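Local coordinates for leukotriene A-4 hydrolase (Saccharomyces cerevisiae, PDB 2XQ0), which cleaves di- and tripeptides as a zinc aminopeptidase of the M1 family and has a low epoxide hydrolase activity in vitro, at residues S12-Y17 and S425-Q430; Q128-K133 and Y141-L146. One frame throughout, in Å; residues are numbered along the deposited sequence.

Interaction 1: S12-Y17 and S425-Q430; sequences SRSPEY and SLDTFQ
Ser14 and Glu16 both donate to one carboxylate oxygen, Asp427 OD2. The hydroxyl Ser14 OG reaches Asp427 OD2 at 2.8 Å on the syn lone pair. The backbone Glu16 N meets the same Asp427 OD2 at 3.0 Å from the anti side, 18° out of the carboxylate plane. This second bond is bent, with an N-H...O angle of 138°. Serine suits its place because the short side chain lets OG reach the carboxylate while CB lies on Gln430 CD at 3.7 Å. Between these two donors sits Pro15, joined to Ser14 by a cis peptide bond; its CA lies 3.6 Å from Gln430 OE1, and its ring carbon CG also reaches the carbonyl Ser425 O.

The acceptor is held by a capping box at the start of helix 428-438. Asp427 is the N-cap: its OD1, met nearly along the C-O axis, takes Gln430 N at 3.0 Å, and Gln430 OE1 in return accepts from Asp427 N at 2.9 Å. Asp427 can do this because its CG stands between the backbone N and the carbonyl carbon (chi1 64°), a rotation that turns OD1 to Gln430 N and leaves OD2 for the loop 12-17. With an alanine here, Ser14 OG and Glu16 N would probably lose their shared acceptor and the helix start its side-chain cap.

Glu16 extends past this site, CG anti to the backbone N, and brings OE1 to the edge of the Phe429 ring, 4.0 Å from CE2. Its OE2 is hydrogen-bonded to His319, whose other ring nitrogen pairs with Thr428 OG1. Just before the cap, the backbone of Leu426 bonds to Thr313 and Cys315, where strand 424-426 ends its parallel pairing with strand 312-314.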
loop_
_atom_site.group_PDB
_atom_site.type_symbol
_atom_site.label_atom_id
_atom_site.label_comp_id
_atom_site.label_asym_id
_atom_site.label_seq_id
_atom_site.Cartn_x
_atom_site.Cartn_y
_atom_site.Cartn_z
ATOM N N SER A 12 -24.595 17.814 4.665
ATOM C CA SER A 12 -26.042 17.641 4.714
ATOM C C SER A 12 -26.427 16.315 4.056
ATOM O O SER A 12 -27.490 15.740 4.335
ATOM C CB SER A 12 -26.723 18.799 3.991
ATOM O OG SER A 12 -26.191 18.931 2.685
ATOM N N ARG A 13 -25.555 15.837 3.179
ATOM C CA ARG A 13 -25.776 14.564 2.503
ATOM C C ARG A 13 -24.501 13.713 2.416
ATOM O O ARG A 13 -23.418 14.215 2.105
ATOM C CB ARG A 13 -26.361 14.814 1.117
ATOM C CG ARG A 13 -26.700 13.567 0.359
ATOM C CD ARG A 13 -27.469 13.913 -0.898
ATOM N NE ARG A 13 -28.879 14.120 -0.608
ATOM C CZ ARG A 13 -29.826 14.163 -1.535
ATOM N NH1 ARG A 13 -29.503 14.021 -2.816
ATOM N NH2 ARG A 13 -31.089 14.345 -1.183
ATOM N N SER A 14 -24.640 12.422 2.714
ATOM C CA SER A 14 -23.524 11.481 2.683
ATOM C C SER A 14 -23.749 10.482 1.544
ATOM O O SER A 14 -24.885 10.241 1.166
ATOM C CB SER A 14 -23.422 10.756 4.025
ATOM O OG SER A 14 -22.681 11.501 4.980
ATOM N N PRO A 15 -22.667 9.910 0.970
ATOM C CA PRO A 15 -21.247 10.118 1.256
ATOM C C PRO A 15 -20.763 11.494 0.829
ATOM O O PRO A 15 -21.224 12.042 -0.168
ATOM C CB PRO A 15 -20.550 9.057 0.389
ATOM C CG PRO A 15 -21.594 8.084 0.036
ATOM C CD PRO A 15 -22.861 8.862 -0.042
ATOM N N GLU A 16 -19.806 12.018 1.581
ATOM C CA GLU A 16 -19.231 13.325 1.341
ATOM C C GLU A 16 -18.635 13.402 -0.056
ATOM O O GLU A 16 -18.011 12.448 -0.536
ATOM C CB GLU A 16 -18.136 13.575 2.372
ATOM C CG GLU A 16 -17.445 14.910 2.239
ATOM C CD GLU A 16 -16.409 15.111 3.325
ATOM O OE1 GLU A 16 -16.709 15.830 4.300
ATOM O OE2 GLU A 16 -15.303 14.548 3.206
ATOM N N TYR A 17 -18.814 14.550 -0.693
ATOM C CA TYR A 17 -18.341 14.750 -2.057
ATOM C C TYR A 17 -16.825 14.587 -2.191
ATOM O O TYR A 17 -16.068 15.094 -1.370
ATOM C CB TYR A 17 -18.786 16.141 -2.568
ATOM C CG TYR A 17 -18.720 16.234 -4.076
ATOM C CD1 TYR A 17 -19.818 15.905 -4.850
ATOM C CD2 TYR A 17 -17.553 16.609 -4.721
ATOM C CE1 TYR A 17 -19.775 15.977 -6.222
ATOM C CE2 TYR A 17 -17.489 16.674 -6.115
ATOM C CZ TYR A 17 -18.609 16.350 -6.856
ATOM O OH TYR A 17 -18.588 16.394 -8.232
ATOM N N SER A 425 -19.712 2.566 -0.848
ATOM C CA SER A 425 -18.654 3.465 -0.397
ATOM C C SER A 425 -19.198 4.321 0.729
ATOM O O SER A 425 -20.412 4.513 0.831
ATOM C CB SER A 425 -18.188 4.342 -1.558
ATOM O OG SER A 425 -17.660 3.529 -2.609
ATOM N N LEU A 426 -18.326 4.837 1.589
ATOM C CA LEU A 426 -18.833 5.615 2.722
ATOM C C LEU A 426 -17.832 6.601 3.291
ATOM O O LEU A 426 -16.639 6.566 2.951
ATOM C CB LEU A 426 -19.304 4.694 3.846
ATOM C CG LEU A 426 -18.201 4.285 4.829
ATOM C CD1 LEU A 426 -18.807 3.728 6.089
ATOM C CD2 LEU A 426 -17.268 3.261 4.194
ATOM N N ASP A 427 -18.337 7.494 4.143
ATOM C CA ASP A 427 -17.489 8.453 4.832
ATOM C C ASP A 427 -17.427 8.142 6.338
ATOM O O ASP A 427 -18.092 7.236 6.832
ATOM C CB ASP A 427 -17.896 9.913 4.512
ATOM C CG ASP A 427 -19.288 10.265 5.006
ATOM O OD1 ASP A 427 -19.709 9.686 6.016
ATOM O OD2 ASP A 427 -19.961 11.139 4.399
ATOM N N THR A 428 -16.577 8.857 7.053
ATOM C CA THR A 428 -16.381 8.618 8.467
ATOM C C THR A 428 -17.685 8.797 9.242
ATOM O O THR A 428 -17.943 8.104 10.222
ATOM C CB THR A 428 -15.389 9.640 8.998
ATOM O OG1 THR A 428 -14.143 9.471 8.316
ATOM C CG2 THR A 428 -15.196 9.481 10.485
ATOM N N PHE A 429 -18.504 9.745 8.801
ATOM C CA PHE A 429 -19.721 10.069 9.525
ATOM C C PHE A 429 -20.677 8.892 9.491
ATOM O O PHE A 429 -21.326 8.590 10.493
ATOM C CB PHE A 429 -20.353 11.344 8.961
ATOM C CG PHE A 429 -19.385 12.485 8.864
ATOM C CD1 PHE A 429 -18.951 13.128 10.012
ATOM C CD2 PHE A 429 -18.867 12.875 7.641
ATOM C CE1 PHE A 429 -18.038 14.155 9.939
ATOM C CE2 PHE A 429 -17.950 13.913 7.555
ATOM C CZ PHE A 429 -17.539 14.553 8.704
ATOM N N GLN A 430 -20.732 8.198 8.356
ATOM C CA GLN A 430 -21.579 7.015 8.243
ATOM C C GLN A 430 -21.015 5.874 9.105
ATOM O O GLN A 430 -21.762 5.076 9.680
ATOM C CB GLN A 430 -21.699 6.584 6.778
ATOM C CG GLN A 430 -22.339 7.636 5.857
ATOM C CD GLN A 430 -22.227 7.245 4.404
ATOM O OE1 GLN A 430 -21.204 7.483 3.766
ATOM N NE2 GLN A 430 -23.272 6.612 3.872
#

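Interaction 2: Q128-K133 and Y141-L146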
loop_
_atom_site.group_PDB
_atom_site.type_symbol
_atom_site.label_atom_id
_atom_site.label_comp_id
_atom_site.label_asym_id
_atom_site.label_seq_id
_atom_site.Cartn_x
_atom_site.Cartn_y
_atom_site.Cartn_z
ATOM N N GLN A 128 4.364 1.115 -15.664
ATOM C CA GLN A 128 5.798 1.024 -15.882
ATOM C C GLN A 128 6.081 -0.048 -16.951
ATOM O O GLN A 128 5.521 -1.153 -16.905
ATOM C CB GLN A 128 6.584 0.723 -14.597
ATOM C CG GLN A 128 8.124 0.835 -14.851
ATOM C CD GLN A 128 8.995 0.305 -13.714
ATOM O OE1 GLN A 128 8.498 -0.207 -12.710
ATOM N NE2 GLN A 128 10.308 0.434 -13.872
ATOM N N TRP A 129 6.927 0.291 -17.923
ATOM C CA TRP A 129 7.296 -0.654 -18.981
ATOM C C TRP A 129 8.736 -1.050 -18.815
ATOM O O TRP A 129 9.587 -0.191 -18.613
ATOM C CB TRP A 129 7.138 -0.020 -20.374
ATOM C CG TRP A 129 5.742 0.441 -20.689
ATOM C CD1 TRP A 129 5.185 1.640 -20.374
ATOM C CD2 TRP A 129 4.735 -0.300 -21.389
ATOM N NE1 TRP A 129 3.885 1.696 -20.832
ATOM C CE2 TRP A 129 3.586 0.516 -21.457
ATOM C CE3 TRP A 129 4.694 -1.576 -21.962
ATOM C CZ2 TRP A 129 2.411 0.103 -22.077
ATOM C CZ3 TRP A 129 3.523 -1.986 -22.580
ATOM C CH2 TRP A 129 2.398 -1.142 -22.638
ATOM N N LEU A 130 9.009 -2.350 -18.910
ATOM C CA LEU A 130 10.374 -2.851 -18.968
ATOM C C LEU A 130 10.628 -3.559 -20.291
ATOM O O LEU A 130 9.783 -4.322 -20.759
ATOM C CB LEU A 130 10.642 -3.820 -17.812
ATOM C CG LEU A 130 10.711 -3.194 -16.420
ATOM C CD1 LEU A 130 9.351 -3.221 -15.754
ATOM C CD2 LEU A 130 11.716 -3.925 -15.565
ATOM N N ASN A 131 11.786 -3.307 -20.893
ATOM C CA ASN A 131 12.191 -4.019 -22.109
ATOM C C ASN A 131 12.975 -5.307 -21.826
ATOM O O ASN A 131 13.339 -5.575 -20.681
ATOM C CB ASN A 131 12.992 -3.100 -23.035
ATOM C CG ASN A 131 14.272 -2.593 -22.394
ATOM O OD1 ASN A 131 15.007 -3.354 -21.764
ATOM N ND2 ASN A 131 14.546 -1.304 -22.556
ATOM N N SER A 132 13.221 -6.086 -22.885
ATOM C CA SER A 132 13.920 -7.389 -22.824
ATOM C C SER A 132 15.174 -7.429 -21.956
ATOM O O SER A 132 15.448 -8.431 -21.300
ATOM C CB SER A 132 14.310 -7.863 -24.236
ATOM O OG SER A 132 13.193 -8.328 -24.980
ATOM N N LYS A 133 15.949 -6.350 -21.984
ATOM C CA LYS A 133 17.227 -6.297 -21.285
ATOM C C LYS A 133 17.095 -5.956 -19.802
ATOM O O LYS A 133 18.037 -6.147 -19.033
ATOM C CB LYS A 133 18.141 -5.271 -21.956
ATOM C CG LYS A 133 18.553 -5.631 -23.368
ATOM C CD LYS A 133 20.059 -5.778 -23.454
ATOM C CE LYS A 133 20.578 -6.710 -22.364
ATOM N NZ LYS A 133 22.066 -6.756 -22.333
ATOM N N TYR A 141 7.923 -6.347 -20.162
ATOM C CA TYR A 141 6.981 -6.485 -19.062
ATOM C C TYR A 141 6.357 -5.137 -18.814
ATOM O O TYR A 141 6.994 -4.102 -19.024
ATOM C CB TYR A 141 7.743 -6.933 -17.810
ATOM C CG TYR A 141 6.913 -7.418 -16.625
ATOM C CD1 TYR A 141 6.340 -6.517 -15.732
ATOM C CD2 TYR A 141 6.771 -8.776 -16.365
ATOM C CE1 TYR A 141 5.629 -6.950 -14.630
ATOM C CE2 TYR A 141 6.062 -9.221 -15.271
ATOM C CZ TYR A 141 5.486 -8.303 -14.407
ATOM O OH TYR A 141 4.772 -8.746 -13.319
ATOM N N VAL A 142 5.107 -5.138 -18.376
ATOM C CA VAL A 142 4.460 -3.899 -17.993
ATOM C C VAL A 142 3.508 -4.205 -16.846
ATOM O O VAL A 142 2.949 -5.300 -16.772
ATOM C CB VAL A 142 3.687 -3.306 -19.169
ATOM C CG1 VAL A 142 2.647 -4.322 -19.661
ATOM C CG2 VAL A 142 3.032 -1.956 -18.809
ATOM N N PHE A 143 3.345 -3.254 -15.935
ATOM C CA PHE A 143 2.349 -3.412 -14.866
ATOM C C PHE A 143 1.807 -2.054 -14.496
ATOM O O PHE A 143 2.475 -1.043 -14.704
ATOM C CB PHE A 143 2.944 -4.114 -13.641
ATOM C CG PHE A 143 3.997 -3.311 -12.925
ATOM C CD1 PHE A 143 3.649 -2.424 -11.915
ATOM C CD2 PHE A 143 5.330 -3.437 -13.266
ATOM C CE1 PHE A 143 4.635 -1.683 -11.268
ATOM C CE2 PHE A 143 6.307 -2.721 -12.615
ATOM C CZ PHE A 143 5.965 -1.842 -11.624
ATOM N N SER A 144 0.604 -2.038 -13.936
ATOM C CA SER A 144 -0.041 -0.803 -13.496
ATOM C C SER A 144 -0.006 -0.624 -11.986
ATOM O O SER A 144 0.254 -1.560 -11.219
ATOM C CB SER A 144 -1.502 -0.817 -13.944
ATOM O OG SER A 144 -2.188 -1.824 -13.223
ATOM N N GLN A 145 -0.267 0.604 -11.561
ATOM C CA GLN A 145 -0.485 0.930 -10.161
ATOM C C GLN A 145 -1.356 2.184 -10.208
ATOM O O GLN A 145 -0.888 3.247 -10.623
ATOM C CB GLN A 145 0.840 1.220 -9.453
ATOM C CG GLN A 145 0.680 1.978 -8.136
ATOM C CD GLN A 145 -0.146 1.203 -7.130
ATOM O OE1 GLN A 145 0.152 0.045 -6.836
ATOM N NE2 GLN A 145 -1.198 1.829 -6.611
ATOM N N LEU A 146 -2.625 2.050 -9.838
ATOM C CA LEU A 146 -3.600 3.119 -10.075
ATOM C C LEU A 146 -3.925 3.969 -8.848
ATOM O O LEU A 146 -4.400 5.115 -8.963
ATOM C CB LEU A 146 -4.891 2.554 -10.689
ATOM C CG LEU A 146 -4.706 1.705 -11.943
ATOM C CD1 LEU A 146 -6.055 1.434 -12.619
ATOM C CD2 LEU A 146 -3.735 2.367 -12.906
#
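Gln128 and Phe143 face each other as one hydrogen-bonded pair of an antiparallel hairpin, Leu130 and Tyr141 as the next. In the first, Gln128 N reaches Phe143 O at 3.0 Å and Phe143 N returns to Gln128 O at 3.2 Å; in the second, Leu130 N points almost straight at Tyr141 O (2.7 Å, 179°), and Tyr141 N gives back to Leu130 O. Trp129 and Val142 form the non-hydrogen-bonded pair between them, where Val142 CA makes a CH...O contact with Gln128 O.

Dispersion and CH-pi contact join that middle pair. Val142 CG2 sits over the centre of the six-membered ring of Trp129, 3.5 Å from its centroid, and Val142 CB lies 3.4 Å from Trp129 CE3. A beta-branched valine fits: with CG2 anti to the backbone N and CG1 between N and the carbonyl carbon (chi1 58°), both methyls reach the broad indole.

On the other face Gln128 and Phe143 run side by side, amide and ring planes 69° apart, with Gln128 OE1 3.2 Å from Phe143 CZ. Glutamine suits this place because its long, extended chain lies along the ring while the buried amide oxygen still accepts from Ser270 OG. The Phe143 ring also meets Tyr271. Leu130 adds its CD1, 4.4 Å from Phe143 CE2. Tyrosine at 141 combines an apolar ring for the buried face with a hydroxyl that bonds to Asn267.

Strand 127-130 is outermost in a four-stranded antiparallel sheet, and with 141-144 it makes a beta hairpin of the M1 N-terminal region whose second strand runs straight into the substrate-binding residues Gln145 and Leu146.

Starting from the N terminus, the chain passes helix 4-9 and enters the loop 12-17, whose partner in interaction 1 comes some 400 residues later at 425-430. This long closure ties the N-terminal loop to the end of strand 424-426 and the start of helix 428-438 in the peptidase M1 region. Within the span falls interaction 2, a short hairpin closure in the N-terminal M1 region that joins strands 127-130 and 141-144 across the ten residues between them. The contacts therefore nest without crossing. Their centres lie 36 Å apart and their nearest atoms about 15 Å, with the zinc-binding helix 297-311 falling between 141-146 and 425-430 in the sequence.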